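Local atomic coordinates of GGDEF and EAL domain-containing protein (Vibrio cholerae O1 str. 2010EL-1786, PDB entry 6PWK), a protein that binds the second messenger cyclic di-GMP and, as a LapD-type receptor, probably relays its level to the control of large adhesins in biofilm formation. Residues Q185-L190 with A232-F237; A238-N243 with N272-S277; G308-V311 with Y316-L319. All coordinates share one frame; numbering follows the deposited sequence.

Contact 1. Residues Q185-L190 with A232-F237; sequences QQWKTL and ANQFLF. With C2E (9,9'-[(2R,3R,3aS,5S,7aR,9R,10R,10aS,12S,14aR)-3,5,10,12-tetrahydroxy-5,12-dioxidooctahydro-2H,7H-difuro[3,2-d:3',2'-j][1,3,7,9,2,8]tetraoxadiphosphacyclododecine-2,9-diyl]bis(2-amino-1,9-dihydro-6H-purin-6-one)), chain C.
A helix-helix crossing beside the cyclic di-GMP pocket of the EAL domain brings Trp-187 onto the backbone of helix 232-241. The two short segments run at 118° to each other with their axes 9.1 Å apart, a gap filled mainly by the indole. One face of that indole lies over the main chain, covered by Gln-234 O, which sits 3.4 Å from Trp-187 CE2 and is offset toward the rim, and by Phe-235 CA. Among the side chains, Phe-235 CB makes an apolar contact of 3.5 Å with Trp-187 CE3. Beyond the pyrrole side, Phe-237 CZ meets Trp-187 CD1 at 3.8 Å, with the rings oblique and their planes 75° apart. Phe-237 CG stands between its backbone N and carbonyl carbon (chi1 80°), which swings the ring back to the indole. The NE1 hydrogen is used elsewhere, by Asn-157 OD1. On the far side of helix 232-241, Ala-232 CB is 3.2 Å from the ligand ribose O4A and Leu-236 CD1 is 3.5 Å from guanine N31. Phe-235 leads its ring away from Trp-187, edge-to-face with Phe-248 of helix 245-261 and against Phe-223 of strand 214-225, while Phe-237 packs on helix 148-164.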
loop_
_atom_site.group_PDB
_atom_site.type_symbol
_atom_site.label_atom_id
_atom_site.label_comp_id
_atom_site.label_asym_id
_atom_site.label_seq_id
_atom_site.Cartn_x
_atom_site.Cartn_y
_atom_site.Cartn_z
ATOM N N GLN A 185 7.031 -16.242 -7.754
ATOM C CA GLN A 185 7.263 -15.745 -9.107
ATOM C C GLN A 185 7.147 -16.855 -10.143
ATOM O O GLN A 185 6.781 -16.588 -11.293
ATOM C CB GLN A 185 8.628 -15.062 -9.185
ATOM C CG GLN A 185 8.678 -13.736 -8.442
ATOM C CD GLN A 185 10.090 -13.274 -8.148
ATOM O OE1 GLN A 185 11.008 -13.486 -8.942
ATOM N NE2 GLN A 185 10.273 -12.641 -6.996
ATOM N N GLN A 186 7.449 -18.097 -9.763
ATOM C CA GLN A 186 7.274 -19.207 -10.693
ATOM C C GLN A 186 5.799 -19.451 -10.988
ATOM O O GLN A 186 5.425 -19.694 -12.141
ATOM C CB GLN A 186 7.931 -20.469 -10.137
ATOM C CG GLN A 186 9.449 -20.441 -10.170
ATOM C CD GLN A 186 10.072 -21.626 -9.457
ATOM O OE1 GLN A 186 9.524 -22.138 -8.482
ATOM N NE2 GLN A 186 11.224 -22.070 -9.945
ATOM N N TRP A 187 4.947 -19.391 -9.959
ATOM C CA TRP A 187 3.511 -19.545 -10.178
ATOM C C TRP A 187 2.983 -18.464 -11.109
ATOM O O TRP A 187 2.219 -18.747 -12.039
ATOM C CB TRP A 187 2.759 -19.506 -8.845
ATOM C CG TRP A 187 2.723 -20.807 -8.102
ATOM C CD1 TRP A 187 3.247 -21.058 -6.868
ATOM C CD2 TRP A 187 2.125 -22.034 -8.540
ATOM N NE1 TRP A 187 3.015 -22.363 -6.510
ATOM C CE2 TRP A 187 2.328 -22.986 -7.519
ATOM C CE3 TRP A 187 1.437 -22.421 -9.695
ATOM C CZ2 TRP A 187 1.872 -24.298 -7.619
ATOM C CZ3 TRP A 187 0.984 -23.726 -9.793
ATOM C CH2 TRP A 187 1.203 -24.648 -8.761
ATOM N N LYS A 188 3.383 -17.211 -10.872
ATOM C CA LYS A 188 2.908 -16.112 -11.705
ATOM C C LYS A 188 3.321 -16.302 -13.159
ATOM O O LYS A 188 2.524 -16.067 -14.074
ATOM C CB LYS A 188 3.433 -14.781 -11.167
ATOM C CG LYS A 188 2.976 -13.572 -11.963
ATOM C CD LYS A 188 3.755 -12.328 -11.575
ATOM C CE LYS A 188 3.426 -11.164 -12.495
ATOM N NZ LYS A 188 4.482 -10.115 -12.452
ATOM N N THR A 189 4.563 -16.736 -13.390
ATOM C CA THR A 189 5.015 -16.985 -14.755
ATOM C C THR A 189 4.191 -18.084 -15.417
ATOM O O THR A 189 3.824 -17.971 -16.592
ATOM C CB THR A 189 6.501 -17.355 -14.761
ATOM O OG1 THR A 189 7.258 -16.312 -14.135
ATOM C CG2 THR A 189 7.002 -17.546 -16.185
ATOM N N LEU A 190 3.885 -19.152 -14.674
ATOM C CA LEU A 190 3.100 -20.245 -15.239
ATOM C C LEU A 190 1.691 -19.788 -15.591
ATOM O O LEU A 190 1.161 -20.155 -16.647
ATOM C CB LEU A 190 3.060 -21.422 -14.265
ATOM C CG LEU A 190 2.255 -22.640 -14.722
ATOM C CD1 LEU A 190 2.810 -23.180 -16.026
ATOM C CD2 LEU A 190 2.242 -23.721 -13.653
ATOM N N ALA A 232 -7.237 -23.239 -8.870
ATOM C CA ALA A 232 -6.990 -21.850 -8.491
ATOM C C ALA A 232 -6.318 -21.738 -7.127
ATOM O O ALA A 232 -5.462 -20.870 -6.927
ATOM C CB ALA A 232 -8.301 -21.066 -8.513
ATOM N N ASN A 233 -6.687 -22.600 -6.177
ATOM C CA ASN A 233 -6.087 -22.527 -4.848
ATOM C C ASN A 233 -4.614 -22.913 -4.835
ATOM O O ASN A 233 -3.964 -22.771 -3.793
ATOM C CB ASN A 233 -6.856 -23.409 -3.863
ATOM C CG ASN A 233 -8.092 -22.724 -3.310
ATOM O OD1 ASN A 233 -8.218 -21.501 -3.376
ATOM N ND2 ASN A 233 -9.005 -23.510 -2.749
ATOM N N GLN A 234 -4.071 -23.393 -5.954
ATOM C CA GLN A 234 -2.652 -23.721 -6.001
ATOM C C GLN A 234 -1.791 -22.494 -6.279
ATOM O O GLN A 234 -0.636 -22.446 -5.840
ATOM C CB GLN A 234 -2.392 -24.794 -7.060
ATOM C CG GLN A 234 -3.037 -26.142 -6.761
ATOM C CD GLN A 234 -2.797 -27.164 -7.858
ATOM O OE1 GLN A 234 -3.667 -27.410 -8.694
ATOM N NE2 GLN A 234 -1.614 -27.767 -7.859
ATOM N N PHE A 235 -2.327 -21.496 -6.989
ATOM C CA PHE A 235 -1.533 -20.348 -7.407
ATOM C C PHE A 235 -2.098 -18.992 -7.008
ATOM O O PHE A 235 -1.401 -17.989 -7.190
ATOM C CB PHE A 235 -1.337 -20.357 -8.933
ATOM C CG PHE A 235 -2.622 -20.298 -9.715
ATOM C CD1 PHE A 235 -3.237 -19.083 -9.980
ATOM C CD2 PHE A 235 -3.206 -21.456 -10.200
ATOM C CE1 PHE A 235 -4.414 -19.027 -10.701
ATOM C CE2 PHE A 235 -4.384 -21.405 -10.924
ATOM C CZ PHE A 235 -4.988 -20.189 -11.174
ATOM N N LEU A 236 -3.326 -18.919 -6.487
ATOM C CA LEU A 236 -3.924 -17.615 -6.207
ATOM C C LEU A 236 -3.168 -16.860 -5.121
ATOM O O LEU A 236 -3.165 -15.623 -5.118
ATOM C CB LEU A 236 -5.391 -17.778 -5.814
ATOM C CG LEU A 236 -6.391 -17.678 -6.967
ATOM C CD1 LEU A 236 -7.806 -17.906 -6.466
ATOM C CD2 LEU A 236 -6.274 -16.328 -7.658
ATOM N N PHE A 237 -2.529 -17.575 -4.195
ATOM C CA PHE A 237 -1.752 -16.904 -3.158
ATOM C C PHE A 237 -0.570 -16.156 -3.762
ATOM O O PHE A 237 -0.216 -15.063 -3.306
ATOM C CB PHE A 237 -1.270 -17.918 -2.122
ATOM C CG PHE A 237 -0.056 -18.691 -2.554
ATOM C CD1 PHE A 237 -0.160 -19.696 -3.502
ATOM C CD2 PHE A 237 1.190 -18.406 -2.020
ATOM C CE1 PHE A 237 0.956 -20.407 -3.905
ATOM C CE2 PHE A 237 2.309 -19.113 -2.418
ATOM C CZ PHE A 237 2.193 -20.114 -3.361
HETATM P P1 C2E C . -14.895 -21.296 -3.966
HETATM O O2P C2E C . -15.593 -19.984 -4.204
HETATM O O1P C2E C . -15.370 -21.749 -2.614
HETATM O "O5'" C2E C . -15.413 -22.456 -4.999
HETATM C "C5'" C2E C . -15.865 -23.655 -4.463
HETATM C "C4'" C2E C . -14.670 -24.647 -4.519
HETATM O "O4'" C2E C . -14.981 -25.766 -3.936
HETATM C "C3'" C2E C . -14.368 -25.064 -5.970
HETATM O "O3'" C2E C . -13.160 -25.653 -5.960
HETATM C "C2'" C2E C . -15.431 -26.153 -6.178
HETATM O "O2'" C2E C . -15.077 -26.998 -7.354
HETATM C "C1'" C2E C . -15.223 -26.856 -5.101
HETATM N N9 C2E C . -16.243 -27.722 -4.568
HETATM C C8 C2E C . -17.311 -27.253 -5.259
HETATM N N7 C2E C . -18.386 -27.977 -4.852
HETATM C C5 C2E C . -17.990 -28.852 -3.935
HETATM C C6 C2E C . -18.705 -29.928 -3.099
HETATM O O6 C2E C . -19.868 -30.130 -3.205
HETATM N N1 C2E C . -17.957 -30.719 -2.170
HETATM C C2 C2E C . -16.541 -30.529 -1.990
HETATM N N2 C2E C . -15.730 -31.304 -1.055
HETATM N N3 C2E C . -15.898 -29.501 -2.792
HETATM C C4 C2E C . -16.663 -28.678 -3.762
HETATM P P11 C2E C . -12.130 -25.026 -7.100
HETATM O O21 C2E C . -12.452 -25.266 -8.551
HETATM O O11 C2E C . -10.798 -25.694 -6.873
HETATM O O5A C2E C . -12.026 -23.450 -6.617
HETATM C C5A C2E C . -11.257 -23.297 -5.456
HETATM C C4A C2E C . -11.109 -21.865 -5.138
HETATM O O4A C2E C . -10.368 -21.289 -6.047
HETATM C C3A C2E C . -12.608 -21.096 -5.162
HETATM O O3A C2E C . -13.251 -21.171 -3.805
HETATM C C2A C2E C . -12.379 -19.931 -5.459
HETATM O O2A C2E C . -12.118 -19.118 -4.218
HETATM C C1A C2E C . -11.058 -19.992 -6.405
HETATM N N91 C2E C . -11.397 -19.959 -7.672
HETATM C C81 C2E C . -11.837 -20.946 -8.467
HETATM N N71 C2E C . -12.042 -20.393 -9.678
HETATM C C51 C2E C . -11.734 -19.101 -9.613
HETATM C C61 C2E C . -11.767 -17.986 -10.652
HETATM O O61 C2E C . -12.125 -18.246 -11.745
HETATM N N11 C2E C . -11.376 -16.653 -10.312
HETATM C C21 C2E C . -10.942 -16.351 -8.977
HETATM N N21 C2E C . -10.544 -14.993 -8.636
HETATM N N31 C2E C . -10.917 -17.428 -7.987
HETATM C C41 C2E C . -11.327 -18.818 -8.351
#

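Contact 2. Residues A238-N243 with N272-S277. With MG (magnesium ion), chain E; C2E (9,9'-[(2R,3R,3aS,5S,7aR,9R,10R,10aS,12S,14aR)-3,5,10,12-tetrahydroxy-5,12-dioxidooctahydro-2H,7H-difuro[3,2-d:3',2'-j][1,3,7,9,2,8]tetraoxadiphosphacyclododecine-2,9-diyl]bis(2-amino-1,9-dihydro-6H-purin-6-one)), chain C.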
loop_
_atom_site.group_PDB
_atom_site.type_symbol
_atom_site.label_atom_id
_atom_site.label_comp_id
_atom_site.label_asym_id
_atom_site.label_seq_id
_atom_site.Cartn_x
_atom_site.Cartn_y
_atom_site.Cartn_z
ATOM N N ALA A 238 0.048 -16.727 -4.798
ATOM C CA ALA A 238 1.198 -16.084 -5.421
ATOM C C ALA A 238 0.781 -14.835 -6.186
ATOM O O ALA A 238 1.495 -13.826 -6.173
ATOM C CB ALA A 238 1.912 -17.067 -6.344
ATOM N N LEU A 239 -0.371 -14.880 -6.855
ATOM C CA LEU A 239 -0.813 -13.733 -7.638
ATOM C C LEU A 239 -1.209 -12.567 -6.741
ATOM O O LEU A 239 -0.918 -11.407 -7.058
ATOM C CB LEU A 239 -1.975 -14.131 -8.546
ATOM C CG LEU A 239 -1.706 -15.282 -9.518
ATOM C CD1 LEU A 239 -2.855 -15.432 -10.502
ATOM C CD2 LEU A 239 -0.388 -15.072 -10.249
ATOM N N GLU A 240 -1.874 -12.851 -5.620
ATOM C CA GLU A 240 -2.270 -11.776 -4.716
ATOM C C GLU A 240 -1.065 -11.193 -3.991
ATOM O O GLU A 240 -0.999 -9.978 -3.765
ATOM C CB GLU A 240 -3.306 -12.282 -3.714
ATOM C CG GLU A 240 -4.660 -12.588 -4.327
ATOM C CD GLU A 240 -5.731 -12.833 -3.283
ATOM O OE1 GLU A 240 -5.719 -13.913 -2.655
ATOM O OE2 GLU A 240 -6.579 -11.938 -3.083
ATOM N N GLN A 241 -0.102 -12.039 -3.619
ATOM C CA GLN A 241 1.089 -11.536 -2.944
ATOM C C GLN A 241 1.945 -10.690 -3.876
ATOM O O GLN A 241 2.685 -9.814 -3.415
ATOM C CB GLN A 241 1.905 -12.699 -2.382
ATOM C CG GLN A 241 2.589 -12.381 -1.066
ATOM C CD GLN A 241 1.600 -12.221 0.070
ATOM O OE1 GLN A 241 0.642 -12.984 0.184
ATOM N NE2 GLN A 241 1.822 -11.222 0.916
ATOM N N LEU A 242 1.855 -10.931 -5.181
ATOM C CA LEU A 242 2.598 -10.167 -6.173
ATOM C C LEU A 242 1.746 -9.101 -6.850
ATOM O O LEU A 242 2.184 -8.516 -7.844
ATOM C CB LEU A 242 3.191 -11.109 -7.221
ATOM C CG LEU A 242 4.167 -12.173 -6.710
ATOM C CD1 LEU A 242 4.588 -13.105 -7.839
ATOM C CD2 LEU A 242 5.383 -11.535 -6.054
ATOM N N ASN A 243 0.541 -8.841 -6.336
ATOM C CA ASN A 243 -0.366 -7.836 -6.897
ATOM C C ASN A 243 -0.602 -8.071 -8.388
ATOM O O ASN A 243 -0.579 -7.141 -9.199
ATOM C CB ASN A 243 0.155 -6.420 -6.646
ATOM C CG ASN A 243 0.321 -6.114 -5.170
ATOM O OD1 ASN A 243 -0.653 -5.849 -4.467
ATOM N ND2 ASN A 243 1.561 -6.144 -4.696
ATOM N N ASN A 272 -15.898 -15.527 -9.680
ATOM C CA ASN A 272 -15.143 -15.248 -8.464
ATOM C C ASN A 272 -14.123 -14.142 -8.714
ATOM O O ASN A 272 -13.479 -14.091 -9.766
ATOM C CB ASN A 272 -14.430 -16.506 -7.969
ATOM C CG ASN A 272 -15.391 -17.580 -7.500
ATOM O OD1 ASN A 272 -15.950 -17.495 -6.406
ATOM N ND2 ASN A 272 -15.578 -18.606 -8.322
ATOM N N ILE A 273 -13.977 -13.254 -7.733
ATOM C CA ILE A 273 -13.017 -12.159 -7.791
ATOM C C ILE A 273 -12.130 -12.240 -6.557
ATOM O O ILE A 273 -12.633 -12.340 -5.433
ATOM C CB ILE A 273 -13.713 -10.785 -7.862
ATOM C CG1 ILE A 273 -14.701 -10.736 -9.030
ATOM C CG2 ILE A 273 -12.683 -9.672 -7.987
ATOM C CD1 ILE A 273 -14.054 -10.858 -10.392
ATOM N N ALA A 274 -10.817 -12.199 -6.763
ATOM C CA ALA A 274 -9.895 -12.215 -5.638
ATOM C C ALA A 274 -9.864 -10.850 -4.955
ATOM O O ALA A 274 -10.212 -9.824 -5.543
ATOM C CB ALA A 274 -8.491 -12.610 -6.097
ATOM N N GLN A 275 -9.441 -10.850 -3.688
ATOM C CA GLN A 275 -9.381 -9.600 -2.937
ATOM C C GLN A 275 -8.311 -8.670 -3.491
ATOM O O GLN A 275 -8.530 -7.457 -3.599
ATOM C CB GLN A 275 -9.132 -9.882 -1.454
ATOM C CG GLN A 275 -8.915 -8.626 -0.619
ATOM C CD GLN A 275 -8.961 -8.895 0.873
ATOM O OE1 GLN A 275 -9.530 -9.891 1.319
ATOM N NE2 GLN A 275 -8.361 -8.004 1.653
ATOM N N GLY A 276 -7.148 -9.217 -3.854
ATOM C CA GLY A 276 -6.075 -8.404 -4.396
ATOM C C GLY A 276 -6.428 -7.690 -5.683
ATOM O O GLY A 276 -5.786 -6.691 -6.024
ATOM N N SER A 277 -7.435 -8.178 -6.408
ATOM C CA SER A 277 -7.873 -7.494 -7.620
ATOM C C SER A 277 -8.751 -6.291 -7.291
ATOM O O SER A 277 -8.669 -5.256 -7.962
ATOM C CB SER A 277 -8.620 -8.468 -8.530
ATOM O OG SER A 277 -7.826 -9.607 -8.817
HETATM MG MG MG E . -17.154 -18.634 -4.788
HETATM P P1 C2E C . -14.895 -21.296 -3.966
HETATM O O2P C2E C . -15.593 -19.984 -4.204
HETATM O O1P C2E C . -15.370 -21.749 -2.614
HETATM O "O5'" C2E C . -15.413 -22.456 -4.999
HETATM C "C5'" C2E C . -15.865 -23.655 -4.463
HETATM C "C4'" C2E C . -14.670 -24.647 -4.519
HETATM O "O4'" C2E C . -14.981 -25.766 -3.936
HETATM C "C3'" C2E C . -14.368 -25.064 -5.970
HETATM O "O3'" C2E C . -13.160 -25.653 -5.960
HETATM C "C2'" C2E C . -15.431 -26.153 -6.178
HETATM O "O2'" C2E C . -15.077 -26.998 -7.354
HETATM C "C1'" C2E C . -15.223 -26.856 -5.101
HETATM N N9 C2E C . -16.243 -27.722 -4.568
HETATM C C8 C2E C . -17.311 -27.253 -5.259
HETATM N N7 C2E C . -18.386 -27.977 -4.852
HETATM C C5 C2E C . -17.990 -28.852 -3.935
HETATM C C6 C2E C . -18.705 -29.928 -3.099
HETATM O O6 C2E C . -19.868 -30.130 -3.205
HETATM N N1 C2E C . -17.957 -30.719 -2.170
HETATM C C2 C2E C . -16.541 -30.529 -1.990
HETATM N N2 C2E C . -15.730 -31.304 -1.055
HETATM N N3 C2E C . -15.898 -29.501 -2.792
HETATM C C4 C2E C . -16.663 -28.678 -3.762
HETATM P P11 C2E C . -12.130 -25.026 -7.100
HETATM O O21 C2E C . -12.452 -25.266 -8.551
HETATM O O11 C2E C . -10.798 -25.694 -6.873
HETATM O O5A C2E C . -12.026 -23.450 -6.617
HETATM C C5A C2E C . -11.257 -23.297 -5.456
HETATM C C4A C2E C . -11.109 -21.865 -5.138
HETATM O O4A C2E C . -10.368 -21.289 -6.047
HETATM C C3A C2E C . -12.608 -21.096 -5.162
HETATM O O3A C2E C . -13.251 -21.171 -3.805
HETATM C C2A C2E C . -12.379 -19.931 -5.459
HETATM O O2A C2E C . -12.118 -19.118 -4.218
HETATM C C1A C2E C . -11.058 -19.992 -6.405
HETATM N N91 C2E C . -11.397 -19.959 -7.672
HETATM C C81 C2E C . -11.837 -20.946 -8.467
HETATM N N71 C2E C . -12.042 -20.393 -9.678
HETATM C C51 C2E C . -11.734 -19.101 -9.613
HETATM C C61 C2E C . -11.767 -17.986 -10.652
HETATM O O61 C2E C . -12.125 -18.246 -11.745
HETATM N N11 C2E C . -11.376 -16.653 -10.312
HETATM C C21 C2E C . -10.942 -16.351 -8.977
HETATM N N21 C2E C . -10.544 -14.993 -8.636
HETATM N N31 C2E C . -10.917 -17.428 -7.987
HETATM C C41 C2E C . -11.327 -18.818 -8.351
HETATM O O HOH W 1 -9.230 -13.047 -2.248
#
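At the edge of the cyclic di-GMP pocket, where the chain leaves strand 269-272, the carboxylate of Glu-240 meets the amino end of the short helix 275-278. The backbones come close here, with the CA atoms of Glu-240 and Gly-276 5.1 Å apart, and Gly-276 offers bare main chain to its partner. Glu-240 reaches across from helix 232-241 with CG anti to the carbonyl carbon and an extended chain beyond it (chi2 -169°), so that OE2 arrives over the first turn. There it accepts a nearly straight hydrogen bond from Gly-276 N, 2.9 Å long with an angle of 164° at the hydrogen, through its anti lone pair, the one turned away from OE1. The methyl group CB of Ala-274, the N-cap residue, flanks the same oxygen, 3.6 Å from Glu-240 OE2. A water donates to Glu-240 OE2 at 3.0 Å; its further link to Gln-275 N is too short to be other than doubtful. Behind Glu-240, helix 232-241 ends in a Schellman motif with Asn-243, at positive phi, as its C-prime residue.

The other end of 272-277 borders the ligand. The guanine amino group N21 lies 3.3 Å from Asn-272 O, and Ala-274 N is hydrogen-bonded to Asp-249, itself a ligand partner. Asn-272 also belongs to the magnesium site with Glu-218, Glu-304 and Asp-334, and the ion is bound by phosphate oxygen O2P as well.

A carboxylate oxygen gripped by a main-chain N-H and a water at a helix amino end would probably be stabilised as the anion, its charge matched to the positive end of the helix dipole, although one turn contributes only modestly.

Contact 3. Residues G308-V311 with Y316-L319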
loop_
_atom_site.group_PDB
_atom_site.type_symbol
_atom_site.label_atom_id
_atom_site.label_comp_id
_atom_site.label_asym_id
_atom_site.label_seq_id
_atom_site.Cartn_x
_atom_site.Cartn_y
_atom_site.Cartn_z
ATOM N N GLY A 308 -14.047 -11.323 3.126
ATOM C CA GLY A 308 -12.897 -10.576 3.606
ATOM C C GLY A 308 -12.756 -9.212 2.960
ATOM O O GLY A 308 -12.223 -8.285 3.575
ATOM N N CYS A 309 -13.224 -9.066 1.719
ATOM C CA CYS A 309 -13.192 -7.761 1.064
ATOM C C CYS A 309 -14.064 -6.755 1.800
ATOM O O CYS A 309 -13.640 -5.628 2.071
ATOM C CB CYS A 309 -13.650 -7.882 -0.388
ATOM S SG CYS A 309 -12.414 -8.488 -1.531
ATOM N N PHE A 310 -15.295 -7.149 2.129
ATOM C CA PHE A 310 -16.248 -6.202 2.696
ATOM C C PHE A 310 -15.821 -5.719 4.077
ATOM O O PHE A 310 -16.096 -4.569 4.441
ATOM C CB PHE A 310 -17.638 -6.834 2.767
ATOM C CG PHE A 310 -18.257 -7.096 1.423
ATOM C CD1 PHE A 310 -18.972 -6.107 0.767
ATOM C CD2 PHE A 310 -18.135 -8.338 0.819
ATOM C CE1 PHE A 310 -19.547 -6.348 -0.467
ATOM C CE2 PHE A 310 -18.708 -8.585 -0.412
ATOM C CZ PHE A 310 -19.414 -7.589 -1.057
ATOM N N VAL A 311 -15.151 -6.566 4.857
ATOM C CA VAL A 311 -14.799 -6.179 6.220
ATOM C C VAL A 311 -13.391 -5.591 6.309
ATOM O O VAL A 311 -13.113 -4.801 7.216
ATOM C CB VAL A 311 -14.967 -7.375 7.178
ATOM C CG1 VAL A 311 -16.037 -8.330 6.665
ATOM C CG2 VAL A 311 -13.645 -8.103 7.403
ATOM N N TYR A 316 -12.482 0.086 -1.192
ATOM C CA TYR A 316 -12.199 -0.523 -2.488
ATOM C C TYR A 316 -13.387 -1.342 -2.974
ATOM O O TYR A 316 -13.751 -1.286 -4.154
ATOM C CB TYR A 316 -10.958 -1.412 -2.403
ATOM C CG TYR A 316 -9.633 -0.684 -2.404
ATOM C CD1 TYR A 316 -9.186 -0.010 -3.535
ATOM C CD2 TYR A 316 -8.811 -0.703 -1.287
ATOM C CE1 TYR A 316 -7.967 0.643 -3.540
ATOM C CE2 TYR A 316 -7.594 -0.056 -1.284
ATOM C CZ TYR A 316 -7.176 0.616 -2.412
ATOM O OH TYR A 316 -5.961 1.261 -2.404
ATOM N N THR A 317 -14.004 -2.107 -2.070
ATOM C CA THR A 317 -15.118 -2.966 -2.456
ATOM C C THR A 317 -16.323 -2.146 -2.900
ATOM O O THR A 317 -16.982 -2.485 -3.890
ATOM C CB THR A 317 -15.494 -3.887 -1.294
ATOM O OG1 THR A 317 -14.310 -4.502 -0.770
ATOM C CG2 THR A 317 -16.454 -4.970 -1.756
ATOM N N ALA A 318 -16.626 -1.060 -2.184
ATOM C CA ALA A 318 -17.760 -0.225 -2.564
ATOM C C ALA A 318 -17.524 0.450 -3.909
ATOM O O ALA A 318 -18.463 0.624 -4.693
ATOM C CB ALA A 318 -18.035 0.817 -1.481
ATOM N N LEU A 319 -16.278 0.838 -4.196
ATOM C CA LEU A 319 -15.971 1.385 -5.512
ATOM C C LEU A 319 -16.160 0.333 -6.596
ATOM O O LEU A 319 -16.662 0.633 -7.685
ATOM C CB LEU A 319 -14.544 1.936 -5.539
ATOM C CG LEU A 319 -14.255 3.130 -4.628
ATOM C CD1 LEU A 319 -12.821 3.603 -4.802
ATOM C CD2 LEU A 319 -15.240 4.261 -4.885
#
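Thr-317 fits its forked side chain against two consecutive residues of the preceding helix, one branch to each. Its chi1 of -48° puts OG1 beside the backbone N and opposite the carbonyl carbon, which leaves the methyl group CG2 anti to N. The methyl branch settles over the ring of Phe-310: CG2 stands 3.6 Å from Phe-310 CE1 and 3.7 Å from Phe-310 CD1, above one face and displaced toward that side of the rim. Measured from Thr-317 CG2 to the centroid of the Phe-310 ring the separation is 3.9 Å and the approach is 22° off the normal, a CH-pi contact. The two side chains meet at about a right angle. In Phe-310 the first torsion sets CG beside the backbone N, and a chi2 of -86° then turns the ring so that a face, rather than its rim, receives the methyl group.

The hydroxyl branch goes to Cys-309, whose CB is directed toward the other helix. Thr-317 OG1 lies 3.1 Å from Cys-309 O and 3.5 Å from Cys-309 CB, but its hydrogen bond is made with Glu-313 O, four residues earlier, just before helix 314-326.

Helices 307-312 and 314-326 together form the connection between the parallel strands 301-305 and 330-336, a beta-alpha-beta crossover of the EAL barrel, and the contact closes the bend between them. The backbones approach most closely at Phe-310 and Thr-317, their CA atoms 6.2 Å apart.

Besides the threonine methyl, the Phe-310 ring packs on Ile-305, Phe-331 and Val-333 of the two strands and lies edge-to-face with Phe-349 and against Tyr-345 of helix 345-349. Cys-309 packs on Gln-275 and Ile-278 of helix 275-278.

Along the chain the three contacts follow in series, none nested in or crossing another. Contact 1 closes the longest loop, with 41 residues, mostly strand, between its segments, and brings helix 184-197 against helix 232-241. Contact 2 opens on the same helix 232-241 and closes across helix 245-261 to reach strand 269-272 and helix 275-278. Contact 3 closes the short bend between helices 307-312 and 314-326. Contacts 1 and 2 touch directly, Trp-187 CB lying 3.6 Å from Ala-238 CB, and both border the bound cyclic di-GMP. Contact 2 in turn meets contact 3, with Gln-275 CA 3.5 Å from Cys-309 SG, whereas contacts 1 and 3 stay about 12 Å apart at their nearest atoms.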